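Local coordinates for protein IWS1 (Encephalitozoon cuniculi, PDB 2XPL) that probably takes part in regulating RNA polymerase II transcription and contains an interaction domain conserved in TFIIS, elongin A and Med26, at residues Glu11-Leu16 and Glu58-Glu63. Numbering follows the deposited sequence.
Sequences EISRSL and ESLLDE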
loop_
_atom_site.group_PDB
_atom_site.type_symbol
_atom_site.label_atom_id
_atom_site.label_comp_id
_atom_site.label_asym_id
_atom_site.label_seq_id
_atom_site.Cartn_x
_atom_site.Cartn_y
_atom_site.Cartn_z
ATOM N N GLU A 11 -9.649 5.169 -0.223
ATOM C CA GLU A 11 -8.928 4.278 -1.137
ATOM C C GLU A 11 -7.716 3.578 -0.483
ATOM O O GLU A 11 -7.469 2.357 -0.665
ATOM C CB GLU A 11 -8.561 4.970 -2.478
ATOM C CG GLU A 11 -8.260 3.904 -3.569
ATOM C CD GLU A 11 -8.404 4.366 -5.008
ATOM O OE1 GLU A 11 -8.299 3.526 -5.939
ATOM O OE2 GLU A 11 -8.621 5.563 -5.230
ATOM N N ILE A 12 -6.989 4.361 0.297
ATOM C CA ILE A 12 -5.842 3.908 1.028
ATOM C C ILE A 12 -6.258 2.964 2.152
ATOM O O ILE A 12 -5.585 1.934 2.385
ATOM C CB ILE A 12 -5.091 5.101 1.629
ATOM C CG1 ILE A 12 -4.374 5.852 0.507
ATOM C CG2 ILE A 12 -4.130 4.657 2.693
ATOM C CD1 ILE A 12 -3.841 7.164 0.921
ATOM N N SER A 13 -7.369 3.275 2.816
ATOM C CA SER A 13 -7.875 2.371 3.881
ATOM C C SER A 13 -8.244 1.020 3.244
ATOM O O SER A 13 -7.840 -0.053 3.741
ATOM C CB SER A 13 -9.093 2.966 4.592
ATOM O OG SER A 13 -8.716 4.182 5.206
ATOM N N ARG A 14 -8.995 1.069 2.145
ATOM C CA ARG A 14 -9.329 -0.186 1.422
ATOM C C ARG A 14 -8.082 -0.928 0.953
ATOM O O ARG A 14 -8.019 -2.146 0.996
ATOM C CB ARG A 14 -10.243 0.071 0.230
ATOM C CG ARG A 14 -11.665 0.360 0.707
ATOM C CD ARG A 14 -12.556 0.924 -0.404
ATOM N NE ARG A 14 -13.961 1.053 0.033
ATOM C CZ ARG A 14 -14.887 1.750 -0.628
ATOM N NH1 ARG A 14 -14.581 2.384 -1.767
ATOM N NH2 ARG A 14 -16.133 1.789 -0.172
ATOM N N SER A 15 -7.079 -0.183 0.497
ATOM C CA SER A 15 -5.911 -0.831 -0.058
ATOM C C SER A 15 -5.149 -1.575 1.054
ATOM O O SER A 15 -4.615 -2.664 0.833
ATOM C CB SER A 15 -5.040 0.242 -0.653
ATOM O OG SER A 15 -3.960 -0.356 -1.281
ATOM N N LEU A 16 -5.075 -0.950 2.226
ATOM C CA LEU A 16 -4.438 -1.532 3.405
ATOM C C LEU A 16 -5.185 -2.776 3.883
ATOM O O LEU A 16 -4.547 -3.795 4.102
ATOM C CB LEU A 16 -4.256 -0.509 4.549
ATOM C CG LEU A 16 -3.429 -0.903 5.775
ATOM C CD1 LEU A 16 -2.017 -1.185 5.391
ATOM C CD2 LEU A 16 -3.430 0.259 6.782
ATOM N N GLU A 58 -10.440 6.208 11.598
ATOM C CA GLU A 58 -11.899 6.208 11.522
ATOM C C GLU A 58 -12.400 5.427 10.299
ATOM O O GLU A 58 -13.273 4.582 10.433
ATOM C CB GLU A 58 -12.426 7.652 11.505
ATOM C CG GLU A 58 -13.870 7.761 11.758
ATOM C CD GLU A 58 -14.340 9.203 11.902
ATOM O OE1 GLU A 58 -14.206 10.019 10.941
ATOM O OE2 GLU A 58 -14.883 9.501 12.984
ATOM N N SER A 59 -11.813 5.698 9.129
ATOM C CA SER A 59 -12.094 4.908 7.915
ATOM C C SER A 59 -11.703 3.452 8.093
ATOM O O SER A 59 -12.528 2.572 7.813
ATOM C CB SER A 59 -11.455 5.524 6.659
ATOM O OG SER A 59 -12.136 6.747 6.416
ATOM N N LEU A 60 -10.493 3.207 8.609
ATOM C CA LEU A 60 -9.976 1.804 8.763
ATOM C C LEU A 60 -10.911 1.042 9.688
ATOM O O LEU A 60 -11.410 -0.042 9.345
ATOM C CB LEU A 60 -8.533 1.759 9.286
ATOM C CG LEU A 60 -7.375 2.286 8.431
ATOM C CD1 LEU A 60 -6.143 2.569 9.277
ATOM C CD2 LEU A 60 -6.987 1.323 7.251
ATOM N N LEU A 61 -11.182 1.626 10.848
ATOM C CA LEU A 61 -12.129 1.028 11.792
ATOM C C LEU A 61 -13.514 0.774 11.159
ATOM O O LEU A 61 -14.049 -0.328 11.276
ATOM C CB LEU A 61 -12.243 1.894 13.071
ATOM C CG LEU A 61 -10.922 1.990 13.867
ATOM C CD1 LEU A 61 -11.002 3.050 14.975
ATOM C CD2 LEU A 61 -10.641 0.627 14.467
ATOM N N ASP A 62 -14.062 1.788 10.459
ATOM C CA ASP A 62 -15.390 1.719 9.827
ATOM C C ASP A 62 -15.398 0.647 8.757
ATOM O O ASP A 62 -16.410 0.011 8.557
ATOM C CB ASP A 62 -15.741 3.061 9.155
ATOM C CG ASP A 62 -17.158 3.109 8.631
ATOM O OD1 ASP A 62 -18.049 2.816 9.456
ATOM O OD2 ASP A 62 -17.392 3.501 7.426
ATOM N N GLU A 63 -14.259 0.458 8.080
ATOM C CA GLU A 63 -14.103 -0.549 7.004
ATOM C C GLU A 63 -13.802 -1.987 7.534
ATOM O O GLU A 63 -13.502 -2.893 6.750
ATOM C CB GLU A 63 -12.979 -0.079 6.070
ATOM C CG GLU A 63 -13.080 -0.456 4.603
ATOM C CD GLU A 63 -14.250 0.252 3.873
ATOM O OE1 GLU A 63 -14.968 1.089 4.460
ATOM O OE2 GLU A 63 -14.475 -0.045 2.694
#
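Arg14 and Glu63 form a salt bridge at the exposed margin of the contact: NE of Arg14 gives a nearly straight hydrogen bond to OE2 of Glu63 (2.9 Å, 167° at the hydrogen). The acceptor lies at the guanidinium edge, close to its plane, but the donor stands above the carboxylate plane, and the two flat groups are turned 54° apart. Glu63, the first residue beyond the end of helix 54-62, bends at chi2 and brings its carboxylate over to the extended arginine; its backbone O accepts a hydrogen bond from NZ of Lys17, a second tie to helix 6-32. Deeper in, CD2 of Leu60 makes an apolar contact with CD2 of Leu16 (3.7 Å), which also packs on Ile47, Ile50 and Leu51 of helix 39-51. Ser13, with its small side chain, lies 5.3 Å from Leu60, CA to CA. Its OG packs 3.4 Å from CB of Ser59 without bonding across; turned back beside its own backbone N, that buried hydroxyl is hydrogen-bonded to the carbonyl O of Val9. Segments 11-16 and 58-62 cross at -49°, joining the long helix 6-32 to the short helix 54-62 in the helical bundle of the TFIIS N-terminal-like domain of IWS1.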